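PDB 5TZJ: glycosyl transferase from Staphylococcus aureus, which belongs to the family 2 glycosyl transferases and is seen here with uridine-diphosphate-N-acetylglucosamine bound. Local coordinates for residues Gln48-Tyr53 with Leu59-Leu64; Thr159-Asp164 with Leu187-Ile192; Lys102-Phe107 with Asp114-Lys119. All coordinates share one frame; numbering follows the deposited sequence.

Contacts 1 and 3 each lay a helix on a strand of one mixed sheet, and contact 2 joins two helices beside it. The centres of contacts 1 and 3 are 26 Å apart and their nearest atoms about 17 Å apart. Contacts 1 and 2 have centres 29 Å apart; their nearest atoms are about 8 Å apart and do not touch. Contacts 2 and 3 are neighbours, 14 Å between centres, and touch through Asp114. Asn190 N lies 2.6 Å from Asp114 OD2, and Arg191 O lies 2.8 Å from Asp114 N, both probable hydrogen bonds. Ile192 also packs on Leu117. The side chain of Val50 in contact 1 is about 10 Å from bound uridine-diphosphate-N-acetylglucosamine.

Contact 1. Residues Gln48-Tyr53 with Leu59-Leu64; sequences QIVEKY and LKVSQL
Val50 meets Leu59 and Val61 where helix 46-51 lies over strand 59-63. These two elements, with strand 33-39 before them, form a beta-alpha-beta unit, consistent with the Rossmann-like part of a family 2 fold. Strand 59-63 pairs in parallel with strand 33-39.

The packed part is apolar. With Val50 CG1 trans to its own N (chi1 168°), this methyl lies against Val61 CG2, 3.5 Å away. The two valine side chains run antiparallel alongside one another. Leu59 comes in from the start of the strand, at an oblique angle to Val50. Leu59 CD1 is 4.1 Å from Val50 CG1. Leu59 CD1 also lies against the backbone, 3.3 Å from Val50 O and 3.6 Å from Tyr53 C. Val50 O is also used by its own backbone, as acceptor for Tyr53 N at 3.0 Å. Tyr53 adds its CB, 4.1 Å from Leu59 CD1. Its ring then leads away to helix 16-24, where the hydroxyl bonds to Asn21.

The looser side belongs to Glu51, which is partly exposed. Its chain bends at chi2 (-73°) and brings Glu51 OE1 to 3.8 Å from Val61 CG2. This is a loose approach to an apolar side chain. The charge of OE1 is met by a salt bridge to Arg54, and Arg54 also touches Val61.

The helix is therefore held to the strand by shape and apolar packing, with no directional bond between the two segments. The paired charges of Glu51 and Arg54 lie on the more exposed side, where Val61 is itself partly exposed.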
loop_
_atom_site.group_PDB
_atom_site.type_symbol
_atom_site.label_atom_id
_atom_site.label_comp_id
_atom_site.label_asym_id
_atom_site.label_seq_id
_atom_site.Cartn_x
_atom_site.Cartn_y
_atom_site.Cartn_z
ATOM N N GLN A 48 -28.270 -3.506 -8.062
ATOM C CA GLN A 48 -29.112 -3.627 -9.244
ATOM C C GLN A 48 -28.341 -3.246 -10.498
ATOM O O GLN A 48 -28.563 -3.844 -11.555
ATOM C CB GLN A 48 -30.373 -2.777 -9.089
ATOM C CG GLN A 48 -31.289 -3.256 -7.953
ATOM C CD GLN A 48 -31.007 -2.586 -6.595
ATOM O OE1 GLN A 48 -29.850 -2.359 -6.202
ATOM N NE2 GLN A 48 -32.084 -2.282 -5.859
ATOM N N ILE A 49 -27.404 -2.292 -10.402
ATOM C CA ILE A 49 -26.547 -2.019 -11.562
ATOM C C ILE A 49 -25.618 -3.198 -11.836
ATOM O O ILE A 49 -25.469 -3.628 -12.987
ATOM C CB ILE A 49 -25.768 -0.707 -11.380
ATOM C CG1 ILE A 49 -26.760 0.461 -11.307
ATOM C CG2 ILE A 49 -24.847 -0.485 -12.553
ATOM C CD1 ILE A 49 -26.165 1.745 -10.771
ATOM N N VAL A 50 -25.026 -3.776 -10.791
ATOM C CA VAL A 50 -24.163 -4.938 -10.987
ATOM C C VAL A 50 -24.920 -6.080 -11.674
ATOM O O VAL A 50 -24.376 -6.760 -12.551
ATOM C CB VAL A 50 -23.534 -5.382 -9.649
ATOM C CG1 VAL A 50 -22.876 -6.744 -9.805
ATOM C CG2 VAL A 50 -22.473 -4.338 -9.146
ATOM N N GLU A 51 -26.193 -6.295 -11.316
ATOM C CA GLU A 51 -26.920 -7.434 -11.873
ATOM C C GLU A 51 -27.242 -7.285 -13.356
ATOM O O GLU A 51 -27.562 -8.290 -14.010
ATOM C CB GLU A 51 -28.211 -7.684 -11.077
ATOM C CG GLU A 51 -27.891 -8.456 -9.821
ATOM C CD GLU A 51 -27.564 -9.898 -10.154
ATOM O OE1 GLU A 51 -26.671 -10.456 -9.456
ATOM O OE2 GLU A 51 -28.217 -10.462 -11.094
ATOM N N LYS A 52 -27.170 -6.074 -13.910
ATOM C CA LYS A 52 -27.347 -5.951 -15.352
ATOM C C LYS A 52 -26.213 -6.610 -16.148
ATOM O O LYS A 52 -26.368 -6.786 -17.359
ATOM C CB LYS A 52 -27.482 -4.474 -15.745
ATOM C CG LYS A 52 -28.534 -3.676 -14.948
ATOM C CD LYS A 52 -28.592 -2.221 -15.434
ATOM C CE LYS A 52 -29.200 -1.276 -14.401
ATOM N NZ LYS A 52 -30.669 -1.037 -14.608
ATOM N N TYR A 53 -25.098 -6.991 -15.504
ATOM C CA TYR A 53 -23.962 -7.621 -16.178
ATOM C C TYR A 53 -23.891 -9.136 -15.976
ATOM O O TYR A 53 -22.932 -9.761 -16.454
ATOM C CB TYR A 53 -22.652 -6.969 -15.699
ATOM C CG TYR A 53 -22.536 -5.529 -16.158
ATOM C CD1 TYR A 53 -23.176 -4.514 -15.455
ATOM C CD2 TYR A 53 -21.813 -5.186 -17.330
ATOM C CE1 TYR A 53 -23.105 -3.207 -15.866
ATOM C CE2 TYR A 53 -21.726 -3.863 -17.754
ATOM C CZ TYR A 53 -22.381 -2.874 -17.009
ATOM O OH TYR A 53 -22.337 -1.550 -17.385
ATOM N N LEU A 59 -20.092 -13.721 -13.374
ATOM C CA LEU A 59 -20.301 -12.790 -12.276
ATOM C C LEU A 59 -20.585 -13.550 -10.985
ATOM O O LEU A 59 -21.366 -14.503 -10.978
ATOM C CB LEU A 59 -21.446 -11.861 -12.655
ATOM C CG LEU A 59 -21.549 -10.463 -12.083
ATOM C CD1 LEU A 59 -22.744 -9.674 -12.648
ATOM C CD2 LEU A 59 -21.696 -10.629 -10.660
ATOM N N LYS A 60 -19.939 -13.142 -9.894
ATOM C CA LYS A 60 -20.289 -13.605 -8.558
ATOM C C LYS A 60 -20.590 -12.379 -7.702
ATOM O O LYS A 60 -19.728 -11.506 -7.550
ATOM C CB LYS A 60 -19.150 -14.422 -7.927
ATOM C CG LYS A 60 -18.936 -15.802 -8.492
ATOM C CD LYS A 60 -17.722 -16.437 -7.810
ATOM C CE LYS A 60 -17.483 -17.859 -8.317
ATOM N NZ LYS A 60 -16.061 -18.292 -8.106
ATOM N N VAL A 61 -21.797 -12.315 -7.141
ATOM C CA VAL A 61 -22.233 -11.195 -6.301
ATOM C C VAL A 61 -22.627 -11.724 -4.929
ATOM O O VAL A 61 -23.399 -12.688 -4.816
ATOM C CB VAL A 61 -23.444 -10.436 -6.906
ATOM C CG1 VAL A 61 -23.901 -9.286 -6.007
ATOM C CG2 VAL A 61 -23.121 -9.894 -8.222
ATOM N N SER A 62 -22.164 -11.046 -3.886
ATOM C CA SER A 62 -22.767 -11.256 -2.589
ATOM C C SER A 62 -22.693 -9.933 -1.847
ATOM O O SER A 62 -22.059 -8.973 -2.309
ATOM C CB SER A 62 -22.070 -12.378 -1.828
ATOM O OG SER A 62 -20.731 -12.015 -1.565
ATOM N N GLN A 63 -23.375 -9.876 -0.702
ATOM C CA GLN A 63 -23.457 -8.633 0.044
ATOM C C GLN A 63 -23.369 -8.928 1.528
ATOM O O GLN A 63 -24.066 -9.821 2.024
ATOM C CB GLN A 63 -24.768 -7.892 -0.274
ATOM C CG GLN A 63 -25.029 -6.642 0.567
ATOM C CD GLN A 63 -26.378 -6.017 0.233
ATOM O OE1 GLN A 63 -27.434 -6.597 0.525
ATOM N NE2 GLN A 63 -26.358 -4.839 -0.394
ATOM N N LEU A 64 -22.521 -8.171 2.228
ATOM C CA LEU A 64 -22.414 -8.305 3.670
ATOM C C LEU A 64 -23.618 -7.658 4.342
ATOM O O LEU A 64 -24.137 -6.632 3.891
ATOM C CB LEU A 64 -21.133 -7.651 4.190
ATOM C CG LEU A 64 -19.840 -8.044 3.466
ATOM C CD1 LEU A 64 -18.617 -7.420 4.180
ATOM C CD2 LEU A 64 -19.727 -9.579 3.391
#

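Contact 2. Residues Thr159-Asp164 with Leu187-Ile192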
loop_
_atom_site.group_PDB
_atom_site.type_symbol
_atom_site.label_atom_id
_atom_site.label_comp_id
_atom_site.label_asym_id
_atom_site.label_seq_id
_atom_site.Cartn_x
_atom_site.Cartn_y
_atom_site.Cartn_z
ATOM N N THR A 159 -3.104 -16.650 -6.993
ATOM C CA THR A 159 -4.068 -16.955 -5.938
ATOM C C THR A 159 -3.468 -17.895 -4.886
ATOM O O THR A 159 -3.649 -17.686 -3.678
ATOM C CB THR A 159 -5.349 -17.536 -6.562
ATOM O OG1 THR A 159 -5.843 -16.617 -7.553
ATOM C CG2 THR A 159 -6.438 -17.784 -5.489
ATOM N N ALA A 160 -2.713 -18.909 -5.320
ATOM C CA ALA A 160 -2.063 -19.808 -4.363
ATOM C C ALA A 160 -1.006 -19.099 -3.518
ATOM O O ALA A 160 -0.726 -19.535 -2.389
ATOM C CB ALA A 160 -1.429 -20.993 -5.092
ATOM N N LEU A 161 -0.380 -18.034 -4.035
ATOM C CA LEU A 161 0.578 -17.321 -3.188
ATOM C C LEU A 161 -0.123 -16.740 -1.983
ATOM O O LEU A 161 0.375 -16.830 -0.854
ATOM C CB LEU A 161 1.291 -16.211 -3.959
ATOM C CG LEU A 161 2.084 -15.258 -3.056
ATOM C CD1 LEU A 161 3.477 -15.830 -2.722
ATOM C CD2 LEU A 161 2.189 -13.932 -3.736
ATOM N N LEU A 162 -1.293 -16.157 -2.206
ATOM C CA LEU A 162 -2.069 -15.574 -1.121
ATOM C C LEU A 162 -2.604 -16.654 -0.193
ATOM O O LEU A 162 -2.459 -16.570 1.033
ATOM C CB LEU A 162 -3.211 -14.725 -1.711
ATOM C CG LEU A 162 -2.747 -13.548 -2.616
ATOM C CD1 LEU A 162 -3.959 -12.723 -3.146
ATOM C CD2 LEU A 162 -1.722 -12.606 -1.872
ATOM N N LYS A 163 -3.192 -17.692 -0.758
ATOM C CA LYS A 163 -3.911 -18.632 0.094
ATOM C C LYS A 163 -2.960 -19.587 0.808
ATOM O O LYS A 163 -3.162 -19.872 1.993
ATOM C CB LYS A 163 -4.970 -19.390 -0.722
ATOM C CG LYS A 163 -6.107 -18.471 -1.150
ATOM C CD LYS A 163 -7.281 -19.228 -1.811
ATOM C CE LYS A 163 -8.412 -18.246 -2.104
ATOM N NZ LYS A 163 -9.485 -18.799 -2.987
ATOM N N ASP A 164 -1.888 -20.046 0.132
ATOM C CA ASP A 164 -0.961 -20.985 0.768
ATOM C C ASP A 164 -0.249 -20.349 1.943
ATOM O O ASP A 164 0.131 -21.052 2.878
ATOM C CB ASP A 164 0.080 -21.505 -0.222
ATOM C CG ASP A 164 -0.536 -22.337 -1.329
ATOM O OD1 ASP A 164 -1.739 -22.676 -1.226
ATOM O OD2 ASP A 164 0.187 -22.664 -2.296
ATOM N N LEU A 187 6.981 -10.302 0.195
ATOM C CA LEU A 187 7.943 -11.096 0.958
ATOM C C LEU A 187 7.880 -12.600 0.618
ATOM O O LEU A 187 8.886 -13.307 0.741
ATOM C CB LEU A 187 7.717 -10.861 2.453
ATOM C CG LEU A 187 8.201 -9.516 3.057
ATOM C CD1 LEU A 187 7.627 -9.286 4.457
ATOM C CD2 LEU A 187 9.757 -9.378 3.086
ATOM N N ASN A 188 6.723 -13.114 0.210
ATOM C CA ASN A 188 6.559 -14.538 -0.048
ATOM C C ASN A 188 6.720 -14.936 -1.509
ATOM O O ASN A 188 6.804 -16.134 -1.798
ATOM C CB ASN A 188 5.169 -15.006 0.431
ATOM C CG ASN A 188 5.110 -15.138 1.930
ATOM O OD1 ASN A 188 5.625 -16.109 2.501
ATOM N ND2 ASN A 188 4.517 -14.152 2.587
ATOM N N ALA A 189 6.758 -13.988 -2.435
ATOM C CA ALA A 189 6.687 -14.352 -3.837
ATOM C C ALA A 189 8.057 -14.815 -4.304
ATOM O O ALA A 189 9.083 -14.319 -3.848
ATOM C CB ALA A 189 6.221 -13.173 -4.688
ATOM N N ASN A 190 8.069 -15.784 -5.202
ATOM C CA ASN A 190 9.334 -16.170 -5.803
ATOM C C ASN A 190 9.745 -15.205 -6.898
ATOM O O ASN A 190 10.940 -15.019 -7.133
ATOM C CB ASN A 190 9.252 -17.588 -6.356
ATOM C CG ASN A 190 9.102 -18.612 -5.262
ATOM O OD1 ASN A 190 9.703 -18.475 -4.185
ATOM N ND2 ASN A 190 8.284 -19.641 -5.514
ATOM N N ARG A 191 8.786 -14.567 -7.555
ATOM C CA ARG A 191 9.110 -13.643 -8.631
ATOM C C ARG A 191 8.068 -12.537 -8.668
ATOM O O ARG A 191 6.855 -12.807 -8.632
ATOM C CB ARG A 191 9.163 -14.347 -9.992
ATOM C CG ARG A 191 9.056 -13.366 -11.130
ATOM C CD ARG A 191 9.499 -13.958 -12.437
ATOM N NE ARG A 191 10.772 -14.644 -12.283
ATOM C CZ ARG A 191 11.622 -14.892 -13.272
ATOM N NH1 ARG A 191 11.339 -14.495 -14.506
ATOM N NH2 ARG A 191 12.741 -15.549 -13.009
ATOM N N ILE A 192 8.556 -11.305 -8.753
ATOM C CA ILE A 192 7.750 -10.095 -8.827
ATOM C C ILE A 192 8.119 -9.420 -10.133
ATOM O O ILE A 192 9.308 -9.259 -10.435
ATOM C CB ILE A 192 8.041 -9.147 -7.636
ATOM C CG1 ILE A 192 7.846 -9.845 -6.286
ATOM C CG2 ILE A 192 7.206 -7.846 -7.725
ATOM C CD1 ILE A 192 8.243 -8.942 -5.070
#
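Leu161 reaches from helix 159-164 to the C-terminal end of helix 177-188, at Asn188 and Ala189. Both helices flank the mixed sheet of the GT-A-type fold expected for a family 2 glycosyl transferase. Helix 159-164 follows directly on strand 156-158. The chain beyond Ala189 leads into strand 192-195.

One leucine carries the contact. Leu161 CG is extended away from its own amide nitrogen (chi1 168°), which carries the branch out from its helix toward the other segment. The second torsion (83°) sets CD1 against the backbone of Asn188 and Ala189, while both methyls lie near Ala189 CB. Leu161 CD1 lies 3.7 Å from Asn188 CB. Leu161 CD1 is also 3.7 Å from Ala189 CA. Leu161 CD2 lies 4.2 Å from Ala189 CB and packs more closely on Val115 CG2. The backbones come closest at the same place, where Leu161 CA and Ala189 CA are 6.8 Å apart.

Asn188 offers the root of its side chain rather than its amide. Its CG lies beside its own backbone N (chi1 -76°), and the amide folds back on its helix. There ND2 donates to Lys184 O, one turn earlier, which ties the amide to its own helix. Ala189 is the first residue past the helix to leave helical backbone angles.

Other side chains complete the surroundings. Leu161 also touches Ala185, and Leu162 beside it packs on Phe181 and Ala185. Leu161 CD1 ends 3.5 Å from the carbonyl oxygen of Asn188.

Contact 3. Residues Lys102-Phe107 with Asp114-Lys119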
loop_
_atom_site.group_PDB
_atom_site.type_symbol
_atom_site.label_atom_id
_atom_site.label_comp_id
_atom_site.label_asym_id
_atom_site.label_seq_id
_atom_site.Cartn_x
_atom_site.Cartn_y
_atom_site.Cartn_z
ATOM N N LYS A 102 -5.458 -9.695 -21.307
ATOM C CA LYS A 102 -4.690 -10.334 -22.372
ATOM C C LYS A 102 -3.190 -10.100 -22.177
ATOM O O LYS A 102 -2.402 -11.051 -22.125
ATOM C CB LYS A 102 -5.148 -9.811 -23.730
ATOM C CG LYS A 102 -4.431 -10.420 -24.908
ATOM C CD LYS A 102 -4.894 -9.739 -26.171
ATOM C CE LYS A 102 -4.626 -8.238 -26.131
ATOM N NZ LYS A 102 -4.868 -7.590 -27.457
ATOM N N ASP A 103 -2.787 -8.839 -22.029
ATOM C CA ASP A 103 -1.363 -8.555 -21.834
ATOM C C ASP A 103 -0.818 -9.262 -20.599
ATOM O O ASP A 103 0.271 -9.844 -20.641
ATOM C CB ASP A 103 -1.120 -7.052 -21.735
ATOM C CG ASP A 103 -1.335 -6.330 -23.046
ATOM O OD1 ASP A 103 -1.758 -6.978 -24.050
ATOM O OD2 ASP A 103 -1.082 -5.102 -23.061
ATOM N N ALA A 104 -1.573 -9.255 -19.495
ATOM C CA ALA A 104 -1.044 -9.872 -18.280
ATOM C C ALA A 104 -0.976 -11.383 -18.414
ATOM O O ALA A 104 -0.053 -12.015 -17.897
ATOM C CB ALA A 104 -1.893 -9.493 -17.058
ATOM N N ALA A 105 -1.961 -11.991 -19.080
ATOM C CA ALA A 105 -1.931 -13.438 -19.245
ATOM C C ALA A 105 -0.755 -13.847 -20.119
ATOM O O ALA A 105 -0.089 -14.855 -19.852
ATOM C CB ALA A 105 -3.243 -13.940 -19.856
ATOM N N ALA A 106 -0.497 -13.079 -21.175
ATOM C CA ALA A 106 0.627 -13.395 -22.047
ATOM C C ALA A 106 1.946 -13.251 -21.294
ATOM O O ALA A 106 2.820 -14.113 -21.404
ATOM C CB ALA A 106 0.589 -12.503 -23.288
ATOM N N PHE A 107 2.060 -12.215 -20.453
ATOM C CA PHE A 107 3.305 -11.956 -19.729
ATOM C C PHE A 107 3.548 -13.011 -18.652
ATOM O O PHE A 107 4.676 -13.507 -18.492
ATOM C CB PHE A 107 3.252 -10.554 -19.112
ATOM C CG PHE A 107 4.572 -10.061 -18.569
ATOM C CD1 PHE A 107 4.951 -10.319 -17.264
ATOM C CD2 PHE A 107 5.454 -9.352 -19.390
ATOM C CE1 PHE A 107 6.196 -9.841 -16.763
ATOM C CE2 PHE A 107 6.673 -8.891 -18.900
ATOM C CZ PHE A 107 7.032 -9.125 -17.572
ATOM N N ASP A 114 4.738 -14.316 -9.711
ATOM C CA ASP A 114 3.837 -14.519 -8.579
ATOM C C ASP A 114 3.069 -13.276 -8.221
ATOM O O ASP A 114 1.950 -13.382 -7.695
ATOM C CB ASP A 114 4.607 -14.987 -7.345
ATOM C CG ASP A 114 5.272 -16.316 -7.589
ATOM O OD1 ASP A 114 4.682 -17.123 -8.361
ATOM O OD2 ASP A 114 6.380 -16.526 -7.049
ATOM N N VAL A 115 3.663 -12.117 -8.488
ATOM C CA VAL A 115 3.046 -10.814 -8.298
ATOM C C VAL A 115 3.374 -10.009 -9.540
ATOM O O VAL A 115 4.547 -9.906 -9.921
ATOM C CB VAL A 115 3.570 -10.119 -7.010
ATOM C CG1 VAL A 115 3.105 -8.673 -6.897
ATOM C CG2 VAL A 115 3.185 -10.925 -5.785
ATOM N N LEU A 116 2.356 -9.458 -10.196
ATOM C CA LEU A 116 2.584 -8.662 -11.402
ATOM C C LEU A 116 2.073 -7.253 -11.140
ATOM O O LEU A 116 0.868 -7.044 -10.980
ATOM C CB LEU A 116 1.903 -9.273 -12.630
ATOM C CG LEU A 116 1.978 -8.537 -13.977
ATOM C CD1 LEU A 116 3.436 -8.213 -14.472
ATOM C CD2 LEU A 116 1.266 -9.322 -15.046
ATOM N N LEU A 117 2.988 -6.299 -11.101
ATOM C CA LEU A 117 2.617 -4.895 -11.038
ATOM C C LEU A 117 2.209 -4.468 -12.432
ATOM O O LEU A 117 2.860 -4.847 -13.407
ATOM C CB LEU A 117 3.798 -4.035 -10.544
ATOM C CG LEU A 117 4.048 -4.050 -9.029
ATOM C CD1 LEU A 117 4.736 -5.323 -8.573
ATOM C CD2 LEU A 117 4.809 -2.810 -8.545
ATOM N N ILE A 118 1.147 -3.664 -12.533
ATOM C CA ILE A 118 0.693 -3.166 -13.825
ATOM C C ILE A 118 0.606 -1.651 -13.768
ATOM O O ILE A 118 0.172 -1.078 -12.761
ATOM C CB ILE A 118 -0.647 -3.789 -14.239
ATOM C CG1 ILE A 118 -1.712 -3.551 -13.149
ATOM C CG2 ILE A 118 -0.460 -5.269 -14.575
ATOM C CD1 ILE A 118 -3.092 -4.062 -13.589
ATOM N N LYS A 119 1.081 -1.002 -14.825
ATOM C CA LYS A 119 1.272 0.441 -14.788
ATOM C C LYS A 119 -0.060 1.147 -14.569
ATOM O O LYS A 119 -1.070 0.810 -15.192
ATOM C CB LYS A 119 1.928 0.927 -16.093
ATOM C CG LYS A 119 2.090 2.433 -16.127
ATOM C CD LYS A 119 2.524 2.934 -17.485
ATOM C CE LYS A 119 3.883 2.450 -17.856
ATOM N NZ LYS A 119 4.241 2.903 -19.253
#
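Leu116 divides its two methyls between Ala104 and Phe107, one helical turn apart on helix 100-111. Leu116 CD2 lies 3.7 Å from Ala104 CB. Leu116 CD1 meets the ring obliquely, 3.8 Å from Phe107 CD1 and 3.9 Å from Phe107 CE1. The leucine stretches toward the helix with N and CG on opposite sides of its first side-chain bond (chi1 177°), and Phe107 reaches back in the same way (chi1 -169°). The backbones are nearest here, 7.9 Å from Ala104 CA to Leu116 CA.

A second layer of residues packs around these groups. Leu116 is backbone-bonded to Ile156 on the antiparallel strand 156-158. The side chain of Ile156 touches both Leu116 and Ala104. Leu195, from strand 192-195 on the other side, packs on Leu116 and Phe107. Ser193, Thr136 and the ring of His111 also meet Phe107.

This is plain helix-on-sheet packing in the glycosyl transferase core. All three touching residues are buried and apolar. Between the two segments, the join therefore rests on dispersion and the exclusion of water, while backbone bonding to neighbouring strands sets the position of Leu116.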